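Local coordinates for RagB/SusD domain protein (Flavobacterium johnsoniae, PDB 5J5U), which probably binds chitin or chitin fragments at the cell surface, as a SusD homolog of a chitin-utilization locus, at residues K82-I87 against A102-M107; M107-A112 against K152-S157; V111-T116 against R189-M194; Y119-Y124 against V466-G471; E156-L161 against K180-A185. All blocks are in the same frame, centred on the assembly; numbering follows the deposited sequence.

Contact 1. Residues K82-I87 against A102-M107; sequences KNVVDI and AVAKIM
Val84 meets the helix 102-107 with one methyl: CG2, the branch anti to the backbone N, points across, while CG1 (chi1 73°) sits between N and the carbonyl carbon. Val84 CG2 comes 3.2 Å from Ala104 O and 3.7 Å from Met107 CB; the side chains of Val84 and Met107 cross obliquely. One turn on, Ile87 sends its own branch methyl, CG2, against CB of Ala104 at 3.5 Å, tighter than usual for two carbons. The small Ala104 thus lies where these two segments come nearest: its CA is 5.9 Å from CA of Val84, and the segment axes pass 8.9 Å apart at 154°, nearly antiparallel. The pair is the hairpin of helices 66-90 and 98-119 in the alpha-helical, TPR-like part of the SusD fold. Helix 16-29 borders it through Met107, which also touches Thr23 and Gln24. No hydrogen bond crosses between the segments, so the fit of methyl groups round an alanine, all buried, carries this contact.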
# COMPACT_ATOMS: atom_id res chain seq x y z
N LYS A 82 -19.75 5.82 0.76
CA LYS A 82 -21.13 6.16 0.44
C LYS A 82 -21.41 6.24 -1.06
O LYS A 82 -22.44 5.75 -1.54
CB LYS A 82 -21.47 7.49 1.10
CG LYS A 82 -22.45 8.35 0.34
CD LYS A 82 -22.59 9.71 1.01
CE LYS A 82 -21.22 10.36 1.21
NZ LYS A 82 -20.41 10.47 -0.04
N ASN A 83 -20.47 6.79 -1.82
CA ASN A 83 -20.67 6.90 -3.25
C ASN A 83 -20.71 5.54 -3.91
O ASN A 83 -21.55 5.27 -4.78
CB ASN A 83 -19.56 7.73 -3.89
CG ASN A 83 -19.91 9.19 -3.95
OD1 ASN A 83 -20.74 9.60 -4.75
ND2 ASN A 83 -19.30 9.97 -3.06
N VAL A 84 -19.79 4.69 -3.49
CA VAL A 84 -19.63 3.41 -4.14
C VAL A 84 -20.80 2.49 -3.73
O VAL A 84 -21.26 1.65 -4.53
CB VAL A 84 -18.25 2.82 -3.85
CG1 VAL A 84 -18.17 2.31 -2.42
CG2 VAL A 84 -17.92 1.75 -4.85
N VAL A 85 -21.31 2.69 -2.51
CA VAL A 85 -22.56 2.03 -2.11
C VAL A 85 -23.74 2.47 -2.99
O VAL A 85 -24.51 1.64 -3.48
CB VAL A 85 -22.88 2.29 -0.63
CG1 VAL A 85 -24.33 1.89 -0.33
CG2 VAL A 85 -21.94 1.47 0.24
N ASP A 86 -23.86 3.78 -3.22
CA ASP A 86 -24.93 4.30 -4.09
C ASP A 86 -24.82 3.79 -5.53
O ASP A 86 -25.85 3.50 -6.16
CB ASP A 86 -24.92 5.82 -4.11
CG ASP A 86 -25.64 6.41 -2.92
OD1 ASP A 86 -26.54 5.73 -2.37
OD2 ASP A 86 -25.29 7.55 -2.53
N ILE A 87 -23.60 3.65 -6.05
CA ILE A 87 -23.45 3.07 -7.38
C ILE A 87 -23.96 1.64 -7.37
O ILE A 87 -24.78 1.27 -8.21
CB ILE A 87 -22.01 3.07 -7.89
CG1 ILE A 87 -21.47 4.49 -8.00
CG2 ILE A 87 -21.95 2.43 -9.26
CD1 ILE A 87 -19.97 4.54 -8.24
N ALA A 102 -20.66 -4.61 -11.06
CA ALA A 102 -19.51 -5.41 -10.69
C ALA A 102 -18.31 -4.49 -10.40
O ALA A 102 -17.62 -4.65 -9.37
CB ALA A 102 -19.18 -6.42 -11.78
N VAL A 103 -18.08 -3.52 -11.28
CA VAL A 103 -16.94 -2.62 -11.13
C VAL A 103 -17.03 -1.89 -9.77
O VAL A 103 -16.09 -1.91 -8.97
CB VAL A 103 -16.86 -1.60 -12.30
CG1 VAL A 103 -15.98 -0.42 -11.94
CG2 VAL A 103 -16.33 -2.29 -13.56
N ALA A 104 -18.19 -1.30 -9.51
CA ALA A 104 -18.43 -0.65 -8.25
C ALA A 104 -18.12 -1.59 -7.09
O ALA A 104 -17.48 -1.19 -6.13
CB ALA A 104 -19.85 -0.15 -8.18
N LYS A 105 -18.55 -2.85 -7.19
CA LYS A 105 -18.33 -3.79 -6.09
C LYS A 105 -16.83 -4.02 -5.87
O LYS A 105 -16.35 -4.05 -4.71
CB LYS A 105 -19.05 -5.12 -6.33
CG LYS A 105 -20.47 -5.15 -5.76
CD LYS A 105 -21.20 -6.45 -6.06
CE LYS A 105 -21.16 -6.76 -7.55
NZ LYS A 105 -22.04 -7.89 -7.91
N ILE A 106 -16.09 -4.16 -6.97
CA ILE A 106 -14.64 -4.29 -6.90
C ILE A 106 -14.08 -3.02 -6.25
O ILE A 106 -13.28 -3.10 -5.31
CB ILE A 106 -14.01 -4.54 -8.30
CG1 ILE A 106 -14.51 -5.87 -8.85
CG2 ILE A 106 -12.51 -4.63 -8.22
CD1 ILE A 106 -14.13 -6.09 -10.28
N MET A 107 -14.57 -1.86 -6.70
CA MET A 107 -14.13 -0.62 -6.10
C MET A 107 -14.35 -0.70 -4.60
O MET A 107 -13.45 -0.35 -3.83
CB MET A 107 -14.89 0.59 -6.68
CG MET A 107 -14.45 1.02 -8.05
SD MET A 107 -12.75 1.62 -8.13
CE MET A 107 -12.80 3.08 -7.10

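Contact 2. Residues M107-A112 against K152-S157; sequences MKVMVA and KDLDES
Val109, with the most surface buried here, faces Leu154 and Asp153 across the antiparallel helices 107-112 and 152-157. Val109 CG1 is 4.2 Å from Leu154 CD1, and Val109 CG2 as far from Leu154 CD2, the side chains crossing at a slant. The packing is loose, with segment axes 10.3 Å apart. Leu154 continues inward onto Leu192 of helix 178-195. Asp153 turns its carboxylate toward Lys108, where Lys108 NZ and Asp153 OD2 stand 4.0 Å apart, a long salt bridge. A water to one side bridges the two, accepting from Lys108 NZ at 2.9 Å and donating to Asp153 OD2 at 2.6 Å. The lysine, bent at three successive torsions, also hydrogen-bonds through NZ to Tyr124 OH. Within helix 152-157, Asp153 O takes Ser157 N and Ser157 OG from opposite faces of its plane, the hydroxyl at 2.6 Å. These helices therefore join through an apolar inner side and a partly exposed, long-range charged pair, probably coupled through the bridging water.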
# COMPACT_ATOMS: atom_id res chain seq x y z
N MET A 107 -14.57 -1.86 -6.70
CA MET A 107 -14.13 -0.62 -6.10
C MET A 107 -14.35 -0.70 -4.60
O MET A 107 -13.45 -0.35 -3.83
CB MET A 107 -14.89 0.59 -6.68
CG MET A 107 -14.45 1.02 -8.05
SD MET A 107 -12.75 1.62 -8.13
CE MET A 107 -12.80 3.08 -7.10
N LYS A 108 -15.51 -1.21 -4.19
CA LYS A 108 -15.89 -1.11 -2.79
C LYS A 108 -14.92 -1.91 -1.94
O LYS A 108 -14.61 -1.52 -0.81
CB LYS A 108 -17.33 -1.57 -2.55
CG LYS A 108 -17.67 -1.71 -1.07
CD LYS A 108 -19.08 -1.26 -0.75
CE LYS A 108 -20.07 -2.39 -0.84
NZ LYS A 108 -19.61 -3.63 -0.17
N VAL A 109 -14.37 -2.98 -2.52
CA VAL A 109 -13.41 -3.78 -1.75
C VAL A 109 -12.12 -2.95 -1.58
O VAL A 109 -11.61 -2.82 -0.48
CB VAL A 109 -13.13 -5.15 -2.42
CG1 VAL A 109 -12.03 -5.90 -1.67
CG2 VAL A 109 -14.42 -5.99 -2.46
N MET A 110 -11.65 -2.35 -2.66
CA MET A 110 -10.43 -1.56 -2.61
C MET A 110 -10.54 -0.39 -1.62
O MET A 110 -9.62 -0.15 -0.83
CB MET A 110 -10.09 -1.03 -4.00
CG MET A 110 -9.66 -2.12 -4.98
SD MET A 110 -9.44 -1.51 -6.67
CE MET A 110 -7.85 -0.71 -6.54
N VAL A 111 -11.67 0.30 -1.66
CA VAL A 111 -11.95 1.34 -0.69
C VAL A 111 -11.87 0.79 0.75
O VAL A 111 -11.17 1.36 1.59
CB VAL A 111 -13.36 2.01 -0.93
CG1 VAL A 111 -13.80 2.88 0.26
CG2 VAL A 111 -13.43 2.80 -2.26
N ALA A 112 -12.53 -0.33 1.03
CA ALA A 112 -12.73 -0.77 2.43
C ALA A 112 -11.54 -1.55 3.00
O ALA A 112 -11.28 -1.55 4.21
CB ALA A 112 -13.99 -1.61 2.54
N LYS A 152 -16.17 -13.10 -1.34
CA LYS A 152 -17.44 -13.31 -2.04
C LYS A 152 -17.68 -12.29 -3.16
O LYS A 152 -17.97 -12.67 -4.31
CB LYS A 152 -18.61 -13.27 -1.07
CG LYS A 152 -19.94 -13.62 -1.72
CD LYS A 152 -21.14 -13.29 -0.82
CE LYS A 152 -22.41 -13.90 -1.39
NZ LYS A 152 -23.62 -13.70 -0.55
N ASP A 153 -17.55 -11.01 -2.85
CA ASP A 153 -17.75 -9.98 -3.85
C ASP A 153 -16.76 -10.07 -5.02
O ASP A 153 -17.14 -9.84 -6.15
CB ASP A 153 -17.67 -8.60 -3.24
CG ASP A 153 -18.94 -8.21 -2.56
OD1 ASP A 153 -19.91 -8.98 -2.70
OD2 ASP A 153 -18.98 -7.14 -1.93
N LEU A 154 -15.48 -10.35 -4.75
CA LEU A 154 -14.51 -10.46 -5.84
C LEU A 154 -14.77 -11.67 -6.74
O LEU A 154 -14.69 -11.58 -7.98
CB LEU A 154 -13.09 -10.51 -5.28
CG LEU A 154 -12.69 -9.22 -4.57
CD1 LEU A 154 -11.37 -9.40 -3.80
CD2 LEU A 154 -12.60 -8.06 -5.57
N ASP A 155 -15.08 -12.81 -6.12
CA ASP A 155 -15.45 -14.01 -6.85
C ASP A 155 -16.64 -13.74 -7.79
O ASP A 155 -16.55 -13.84 -9.05
CB ASP A 155 -15.78 -15.11 -5.87
CG ASP A 155 -16.20 -16.39 -6.55
OD1 ASP A 155 -15.31 -17.25 -6.78
OD2 ASP A 155 -17.41 -16.53 -6.85
N GLU A 156 -17.74 -13.32 -7.18
CA GLU A 156 -18.95 -13.07 -7.95
C GLU A 156 -18.80 -11.96 -8.96
O GLU A 156 -19.43 -12.00 -10.01
CB GLU A 156 -20.12 -12.75 -7.02
CG GLU A 156 -20.49 -13.91 -6.14
CD GLU A 156 -21.58 -13.56 -5.17
OE1 GLU A 156 -22.06 -12.41 -5.21
OE2 GLU A 156 -21.99 -14.46 -4.40
N SER A 157 -17.98 -10.95 -8.66
CA SER A 157 -17.80 -9.82 -9.57
C SER A 157 -16.97 -10.21 -10.78
O SER A 157 -17.20 -9.72 -11.88
CB SER A 157 -17.18 -8.64 -8.85
OG SER A 157 -18.11 -8.15 -7.91
O HOH W 1 -20.70 -6.30 -0.15

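Contact 3. Residues V111-T116 against R189-M194; sequences VAQRLT and RLRLAM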
# COMPACT_ATOMS: atom_id res chain seq x y z
N VAL A 111 -11.67 0.30 -1.66
CA VAL A 111 -11.95 1.34 -0.69
C VAL A 111 -11.87 0.79 0.75
O VAL A 111 -11.17 1.36 1.59
CB VAL A 111 -13.36 2.01 -0.93
CG1 VAL A 111 -13.80 2.88 0.26
CG2 VAL A 111 -13.43 2.80 -2.26
N ALA A 112 -12.53 -0.33 1.03
CA ALA A 112 -12.73 -0.77 2.43
C ALA A 112 -11.54 -1.55 3.00
O ALA A 112 -11.28 -1.55 4.21
CB ALA A 112 -13.99 -1.61 2.54
N GLN A 113 -10.83 -2.24 2.10
CA GLN A 113 -9.67 -3.03 2.45
C GLN A 113 -8.58 -2.23 3.20
O GLN A 113 -8.03 -2.70 4.19
CB GLN A 113 -9.08 -3.68 1.19
CG GLN A 113 -7.75 -4.36 1.39
CD GLN A 113 -6.59 -3.55 0.82
OE1 GLN A 113 -6.56 -3.24 -0.39
NE2 GLN A 113 -5.61 -3.20 1.69
N ARG A 114 -8.26 -1.05 2.71
CA ARG A 114 -7.30 -0.21 3.42
C ARG A 114 -7.86 0.06 4.84
O ARG A 114 -7.16 -0.14 5.86
CB ARG A 114 -7.04 1.09 2.65
CG ARG A 114 -6.34 0.87 1.25
CD ARG A 114 -6.67 1.96 0.24
NE ARG A 114 -8.03 2.47 0.43
CZ ARG A 114 -8.43 3.71 0.17
NH1 ARG A 114 -7.59 4.60 -0.34
NH2 ARG A 114 -9.68 4.06 0.43
N LEU A 115 -9.15 0.39 4.90
CA LEU A 115 -9.81 0.77 6.15
C LEU A 115 -9.66 -0.30 7.24
O LEU A 115 -9.09 -0.02 8.31
CB LEU A 115 -11.29 1.08 5.89
CG LEU A 115 -12.05 1.82 6.99
CD1 LEU A 115 -11.41 3.15 7.31
CD2 LEU A 115 -13.48 2.05 6.55
N THR A 116 -10.12 -1.51 6.96
CA THR A 116 -10.09 -2.57 7.97
C THR A 116 -8.62 -2.88 8.28
O THR A 116 -8.22 -3.01 9.45
CB THR A 116 -10.90 -3.84 7.52
OG1 THR A 116 -10.85 -4.86 8.53
CG2 THR A 116 -10.45 -4.40 6.14
N ARG A 189 -7.94 -10.23 -4.97
CA ARG A 189 -8.31 -11.47 -4.28
C ARG A 189 -7.07 -12.17 -3.73
O ARG A 189 -7.06 -12.62 -2.58
CB ARG A 189 -9.07 -12.40 -5.22
CG ARG A 189 -9.46 -13.73 -4.61
CD ARG A 189 -10.55 -14.34 -5.47
NE ARG A 189 -11.08 -15.59 -4.94
CZ ARG A 189 -12.10 -16.24 -5.49
NH1 ARG A 189 -12.67 -15.75 -6.58
NH2 ARG A 189 -12.55 -17.36 -4.95
N LEU A 190 -6.02 -12.22 -4.55
CA LEU A 190 -4.75 -12.82 -4.12
C LEU A 190 -4.06 -12.03 -2.98
O LEU A 190 -3.41 -12.61 -2.09
CB LEU A 190 -3.81 -12.94 -5.33
CG LEU A 190 -2.43 -13.55 -5.12
CD1 LEU A 190 -2.53 -14.98 -4.66
CD2 LEU A 190 -1.62 -13.45 -6.40
N ARG A 191 -4.13 -10.71 -3.06
CA ARG A 191 -3.58 -9.85 -2.01
C ARG A 191 -4.28 -10.15 -0.67
O ARG A 191 -3.63 -10.30 0.38
CB ARG A 191 -3.74 -8.37 -2.40
CG ARG A 191 -3.45 -7.40 -1.27
CD ARG A 191 -3.92 -5.99 -1.59
NE ARG A 191 -3.00 -5.29 -2.47
CZ ARG A 191 -3.10 -4.01 -2.76
NH1 ARG A 191 -4.08 -3.29 -2.22
NH2 ARG A 191 -2.20 -3.44 -3.56
N LEU A 192 -5.60 -10.25 -0.71
CA LEU A 192 -6.37 -10.57 0.49
C LEU A 192 -6.07 -12.01 0.95
O LEU A 192 -5.96 -12.28 2.15
CB LEU A 192 -7.87 -10.35 0.22
CG LEU A 192 -8.16 -8.88 -0.13
CD1 LEU A 192 -9.51 -8.70 -0.76
CD2 LEU A 192 -8.04 -7.98 1.07
N ALA A 193 -5.91 -12.92 -0.00
CA ALA A 193 -5.62 -14.30 0.35
C ALA A 193 -4.32 -14.40 1.10
O ALA A 193 -4.24 -15.05 2.14
CB ALA A 193 -5.56 -15.19 -0.89
N MET A 194 -3.28 -13.75 0.58
CA MET A 194 -1.99 -13.81 1.27
C MET A 194 -2.08 -13.11 2.61
O MET A 194 -1.45 -13.53 3.58
CB MET A 194 -0.88 -13.21 0.40
CG MET A 194 -0.58 -14.06 -0.86
SD MET A 194 -0.32 -15.85 -0.59
CE MET A 194 -1.96 -16.45 -0.79
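A buried polar contact with an apolar flank joins helix 98-119 to helix 178-195, its centre about 10 Å from the centre of the chain. Gln113 serves both parts. Gln113 CG, anti to the backbone N, rests 3.6 Å from Leu192 CD2, and the bend at chi2 then turns the amide toward Arg191. There Arg191 NH1 donates to Gln113 OE1 at 3.1 Å, with a bent N-H...O angle of 141°. The oxygen lies exactly in the guanidinium plane, at its edge, whereas the donor is tilted 32° from the amide carbonyl plane; the two flat groups stand 86° apart, almost perpendicular. Both ends have further partners: Gln113 NE2 donates to Glu417 and Asp117, while Arg191 forms a salt bridge through NE with Glu339 and gives NH2 to the carbonyl O of His334. With a leucine in place of Gln113, Arg191 NH1 would probably lose its acceptor across the helices and the two carboxylates the amide N-H groups they share. Glu339 is thus likely to balance the charge of this buried arginine directly, and Gln113 connects it to Glu417 and Asp117.

Contact 4. Residues Y119-Y124 against V466-G471; sequences YGDVPY and VQRMGG
Asp121 OD2 receives two donors from Arg468. The stronger bond comes from Arg468 NE to Asp121 OD2 at 2.9 Å, with an N-H...O angle of 148°; the other, from Arg468 NH2 to the same oxygen of Asp121, is weak at 3.2 Å. NE meets OD2 nearly along its C-O direction, and the oxygen sits at the guanidinium edge, 15° out of its plane. The carboxylate is itself turned 61° from that plane, so a single oxygen makes the salt bridge and the two groups do not pair side by side. The second carboxylate oxygen, OD1, accepts from the backbone N of Gln143, at the start of helix 143-160. The bend at chi3 of Arg468 turns the NE/NH2 edge of the guanidinium toward the carboxylate, and NH2 also bonds to Tyr140 O. Arg468 stands near the end of helix 459-468, which closes in a Schellman motif: Gly470 takes positive phi, with Gly471 N bonded back to Val466 O and Gly470 N to Gln467 O. Across from it, Gly120 leaves helix 98-119, also with positive phi, and leads into the loop that carries Asp121, more than 340 residues away in sequence. An asparagine in place of Asp121 would probably leave Arg468 without a compensating negative charge and weaken this surface link.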
# COMPACT_ATOMS: atom_id res chain seq x y z
N TYR A 119 -7.64 -0.27 10.78
CA TYR A 119 -8.31 -0.10 12.08
C TYR A 119 -8.85 -1.38 12.68
O TYR A 119 -9.24 -1.42 13.85
CB TYR A 119 -9.45 0.91 11.97
CG TYR A 119 -9.01 2.29 11.53
CD1 TYR A 119 -8.49 3.20 12.44
CD2 TYR A 119 -9.13 2.69 10.19
CE1 TYR A 119 -8.09 4.48 12.05
CE2 TYR A 119 -8.72 3.97 9.78
CZ TYR A 119 -8.21 4.86 10.73
OH TYR A 119 -7.80 6.13 10.36
N GLY A 120 -8.91 -2.44 11.87
CA GLY A 120 -9.44 -3.71 12.33
C GLY A 120 -10.92 -3.88 12.06
O GLY A 120 -11.36 -3.75 10.90
N ASP A 121 -11.69 -4.19 13.10
CA ASP A 121 -13.14 -4.27 12.97
C ASP A 121 -13.68 -2.87 12.70
O ASP A 121 -13.35 -1.94 13.41
CB ASP A 121 -13.81 -4.85 14.22
CG ASP A 121 -13.45 -6.31 14.50
OD1 ASP A 121 -12.79 -6.98 13.67
OD2 ASP A 121 -13.84 -6.80 15.57
N VAL A 122 -14.48 -2.72 11.65
CA VAL A 122 -14.98 -1.39 11.27
C VAL A 122 -16.41 -1.50 10.74
O VAL A 122 -16.81 -2.54 10.23
CB VAL A 122 -14.10 -0.71 10.17
CG1 VAL A 122 -12.68 -0.47 10.65
CG2 VAL A 122 -14.13 -1.52 8.91
N PRO A 123 -17.18 -0.41 10.84
CA PRO A 123 -18.47 -0.40 10.13
C PRO A 123 -18.28 -0.65 8.62
O PRO A 123 -17.45 -0.02 7.93
CB PRO A 123 -19.03 1.00 10.40
CG PRO A 123 -18.38 1.42 11.69
CD PRO A 123 -17.01 0.76 11.73
N TYR A 124 -19.03 -1.61 8.11
CA TYR A 124 -18.95 -1.90 6.68
C TYR A 124 -20.36 -2.24 6.16
O TYR A 124 -21.00 -1.41 5.51
CB TYR A 124 -17.95 -3.03 6.43
CG TYR A 124 -17.73 -3.38 4.98
CD1 TYR A 124 -17.53 -2.39 4.03
CD2 TYR A 124 -17.70 -4.71 4.57
CE1 TYR A 124 -17.33 -2.71 2.69
CE2 TYR A 124 -17.49 -5.04 3.23
CZ TYR A 124 -17.31 -4.03 2.30
OH TYR A 124 -17.09 -4.35 0.97
N VAL A 466 -14.22 -2.59 20.95
CA VAL A 466 -13.17 -2.42 21.96
C VAL A 466 -13.02 -3.68 22.80
O VAL A 466 -11.91 -4.14 23.01
CB VAL A 466 -13.47 -1.24 22.87
CG1 VAL A 466 -12.67 -1.33 24.17
CG2 VAL A 466 -13.24 0.07 22.14
N GLN A 467 -14.14 -4.23 23.26
CA GLN A 467 -14.14 -5.50 23.98
C GLN A 467 -13.47 -6.58 23.19
O GLN A 467 -12.70 -7.37 23.74
CB GLN A 467 -15.56 -5.96 24.31
CG GLN A 467 -16.07 -5.61 25.68
CD GLN A 467 -17.50 -6.07 25.88
OE1 GLN A 467 -18.32 -5.97 24.97
NE2 GLN A 467 -17.80 -6.61 27.04
N ARG A 468 -13.78 -6.66 21.90
CA ARG A 468 -13.15 -7.69 21.07
C ARG A 468 -11.65 -7.45 20.87
O ARG A 468 -10.94 -8.35 20.47
CB ARG A 468 -13.85 -7.80 19.72
CG ARG A 468 -15.31 -8.11 19.84
CD ARG A 468 -15.82 -8.67 18.56
NE ARG A 468 -15.85 -7.68 17.50
CZ ARG A 468 -16.98 -7.23 16.95
NH1 ARG A 468 -18.14 -7.71 17.39
NH2 ARG A 468 -16.95 -6.31 15.97
N MET A 469 -11.18 -6.23 21.14
CA MET A 469 -9.74 -5.98 21.08
C MET A 469 -8.99 -6.22 22.41
O MET A 469 -7.79 -5.96 22.51
CB MET A 469 -9.46 -4.56 20.61
CG MET A 469 -9.48 -4.42 19.11
SD MET A 469 -8.92 -2.81 18.51
CE MET A 469 -10.20 -1.71 19.12
N GLY A 470 -9.71 -6.68 23.43
CA GLY A 470 -9.11 -6.93 24.73
C GLY A 470 -9.34 -5.76 25.67
O GLY A 470 -8.71 -5.67 26.72
N GLY A 471 -10.22 -4.84 25.29
CA GLY A 471 -10.57 -3.74 26.17
C GLY A 471 -10.01 -2.37 25.82
O GLY A 471 -10.29 -1.40 26.51

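Contact 5. Residues E156-L161 against K180-A185; sequences ESFTQL and KWKKLA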
# COMPACT_ATOMS: atom_id res chain seq x y z
N GLU A 156 -17.74 -13.32 -7.18
CA GLU A 156 -18.95 -13.07 -7.95
C GLU A 156 -18.80 -11.96 -8.96
O GLU A 156 -19.43 -12.00 -10.01
CB GLU A 156 -20.12 -12.75 -7.02
CG GLU A 156 -20.49 -13.91 -6.14
CD GLU A 156 -21.58 -13.56 -5.17
OE1 GLU A 156 -22.06 -12.41 -5.21
OE2 GLU A 156 -21.99 -14.46 -4.40
N SER A 157 -17.98 -10.95 -8.66
CA SER A 157 -17.80 -9.82 -9.57
C SER A 157 -16.97 -10.21 -10.78
O SER A 157 -17.20 -9.72 -11.88
CB SER A 157 -17.18 -8.64 -8.85
OG SER A 157 -18.11 -8.15 -7.91
N PHE A 158 -16.00 -11.09 -10.55
CA PHE A 158 -15.25 -11.68 -11.65
C PHE A 158 -16.19 -12.39 -12.60
O PHE A 158 -16.18 -12.14 -13.81
CB PHE A 158 -14.20 -12.66 -11.15
CG PHE A 158 -13.55 -13.44 -12.25
CD1 PHE A 158 -12.63 -12.84 -13.09
CD2 PHE A 158 -13.89 -14.77 -12.47
CE1 PHE A 158 -12.04 -13.57 -14.12
CE2 PHE A 158 -13.31 -15.49 -13.49
CZ PHE A 158 -12.38 -14.89 -14.32
N THR A 159 -17.00 -13.29 -12.04
CA THR A 159 -17.95 -14.04 -12.85
C THR A 159 -19.01 -13.14 -13.53
O THR A 159 -19.44 -13.40 -14.65
CB THR A 159 -18.62 -15.12 -11.98
OG1 THR A 159 -17.61 -16.01 -11.48
CG2 THR A 159 -19.66 -15.90 -12.78
N GLN A 160 -19.40 -12.06 -12.86
CA GLN A 160 -20.49 -11.21 -13.31
C GLN A 160 -20.10 -10.30 -14.49
O GLN A 160 -20.93 -9.99 -15.34
CB GLN A 160 -20.99 -10.38 -12.13
CG GLN A 160 -21.93 -9.24 -12.45
CD GLN A 160 -22.47 -8.59 -11.17
OE1 GLN A 160 -22.36 -9.16 -10.08
NE2 GLN A 160 -23.03 -7.39 -11.31
N LEU A 161 -18.84 -9.87 -14.53
CA LEU A 161 -18.34 -9.08 -15.67
C LEU A 161 -18.52 -9.85 -16.98
O LEU A 161 -17.94 -10.93 -17.16
CB LEU A 161 -16.86 -8.71 -15.46
CG LEU A 161 -16.60 -7.62 -14.43
CD1 LEU A 161 -15.12 -7.43 -14.19
CD2 LEU A 161 -17.23 -6.32 -14.89
N LYS A 180 -9.71 -5.97 -18.00
CA LYS A 180 -8.75 -5.52 -17.01
C LYS A 180 -9.40 -5.55 -15.62
O LYS A 180 -8.77 -5.89 -14.62
CB LYS A 180 -8.21 -4.13 -17.36
CG LYS A 180 -7.14 -4.15 -18.46
CD LYS A 180 -6.62 -2.75 -18.75
CE LYS A 180 -5.37 -2.74 -19.62
NZ LYS A 180 -4.40 -3.75 -19.13
N TRP A 181 -10.69 -5.25 -15.58
CA TRP A 181 -11.39 -5.29 -14.31
C TRP A 181 -11.43 -6.71 -13.73
O TRP A 181 -11.31 -6.90 -12.52
CB TRP A 181 -12.80 -4.71 -14.45
CG TRP A 181 -12.78 -3.22 -14.35
CD1 TRP A 181 -12.85 -2.33 -15.37
CD2 TRP A 181 -12.62 -2.45 -13.15
NE1 TRP A 181 -12.78 -1.05 -14.89
CE2 TRP A 181 -12.64 -1.09 -13.53
CE3 TRP A 181 -12.48 -2.78 -11.80
CZ2 TRP A 181 -12.51 -0.06 -12.60
CZ3 TRP A 181 -12.36 -1.75 -10.88
CH2 TRP A 181 -12.38 -0.41 -11.27
N LYS A 182 -11.54 -7.71 -14.61
CA LYS A 182 -11.50 -9.10 -14.15
C LYS A 182 -10.19 -9.41 -13.43
O LYS A 182 -10.19 -9.86 -12.28
CB LYS A 182 -11.70 -10.06 -15.32
CG LYS A 182 -13.12 -10.05 -15.87
CD LYS A 182 -13.30 -10.99 -17.05
CE LYS A 182 -14.79 -11.26 -17.28
NZ LYS A 182 -15.23 -12.62 -16.79
N LYS A 183 -9.08 -9.13 -14.10
CA LYS A 183 -7.77 -9.42 -13.53
C LYS A 183 -7.45 -8.57 -12.30
O LYS A 183 -6.77 -9.05 -11.38
CB LYS A 183 -6.68 -9.23 -14.59
CG LYS A 183 -6.95 -10.04 -15.85
CD LYS A 183 -5.81 -9.91 -16.84
CE LYS A 183 -6.12 -8.83 -17.86
NZ LYS A 183 -4.98 -8.64 -18.79
N LEU A 184 -7.97 -7.34 -12.25
CA LEU A 184 -7.82 -6.50 -11.05
C LEU A 184 -8.53 -7.15 -9.87
O LEU A 184 -8.01 -7.18 -8.75
CB LEU A 184 -8.36 -5.09 -11.25
CG LEU A 184 -8.46 -4.29 -9.94
CD1 LEU A 184 -7.09 -3.95 -9.40
CD2 LEU A 184 -9.30 -3.03 -10.10
N ALA A 185 -9.72 -7.69 -10.15
CA ALA A 185 -10.50 -8.39 -9.15
C ALA A 185 -9.73 -9.59 -8.61
O ALA A 185 -9.64 -9.78 -7.39
CB ALA A 185 -11.83 -8.85 -9.75
O HOH W 2 -17.68 -13.54 -16.60
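Lys182 starts beside the CD1-CE1 edge of the Phe158 ring and brings its ammonium end over one face. Lys182 CB lies 3.7 Å from both CD1 and CE1 of Phe158, the side chains crossing at about a right angle. A bend at chi4 (-104°) then carries the ammonium over the ring, with Lys182 NZ 4.5 Å from the Phe158 centroid and 17° off the ring normal, a cation-pi contact. Lys182 NZ also donates to Phe158 O at 3.2 Å and to a water at 2.6 Å, which lies within bonding distance of the carbonyls of Thr159 and Leu161. Leu161, just past the end of helix 143-160, packs against the base of the same lysine: its CD1 touches CB of Trp181 at 3.6 Å and CG of Lys182 at 3.7 Å. The Trp181 ring itself leads away to helix 98-119, where it meets Val103, and its NE1 bonds to Asp171. The contact thus joins the end of helix 143-160 to the beginning of helix 178-195, the next helix after the intervening loop. At the C-terminal turn the ammonium bonds Phe158 O directly and the water next to the Thr159 and Leu161 carbonyls, and its positive charge is likely to interact favourably with the negative end of the helix dipole.

Contacts 1, 2 and 3 follow one another along helix 98-119, which packs in turn against helices 66-90, 143-160 and 178-195. Contact 5 joins the last two of these, so contacts 2, 3 and 5 tie three helices together pairwise. Contacts 1 and 3 are buried, yet unlike: the first joins apolar side chains without a hydrogen bond, the second holds an amide and an arginine near the chain centre. Contacts 2 and 5 are partly buried and pair apolar packing with lysines assisted by water. Contact 4 alone lies at the surface and rests on a salt bridge; it touches contact 2 through Tyr124 and Lys108, and its centre is about 30 Å from that of contact 5.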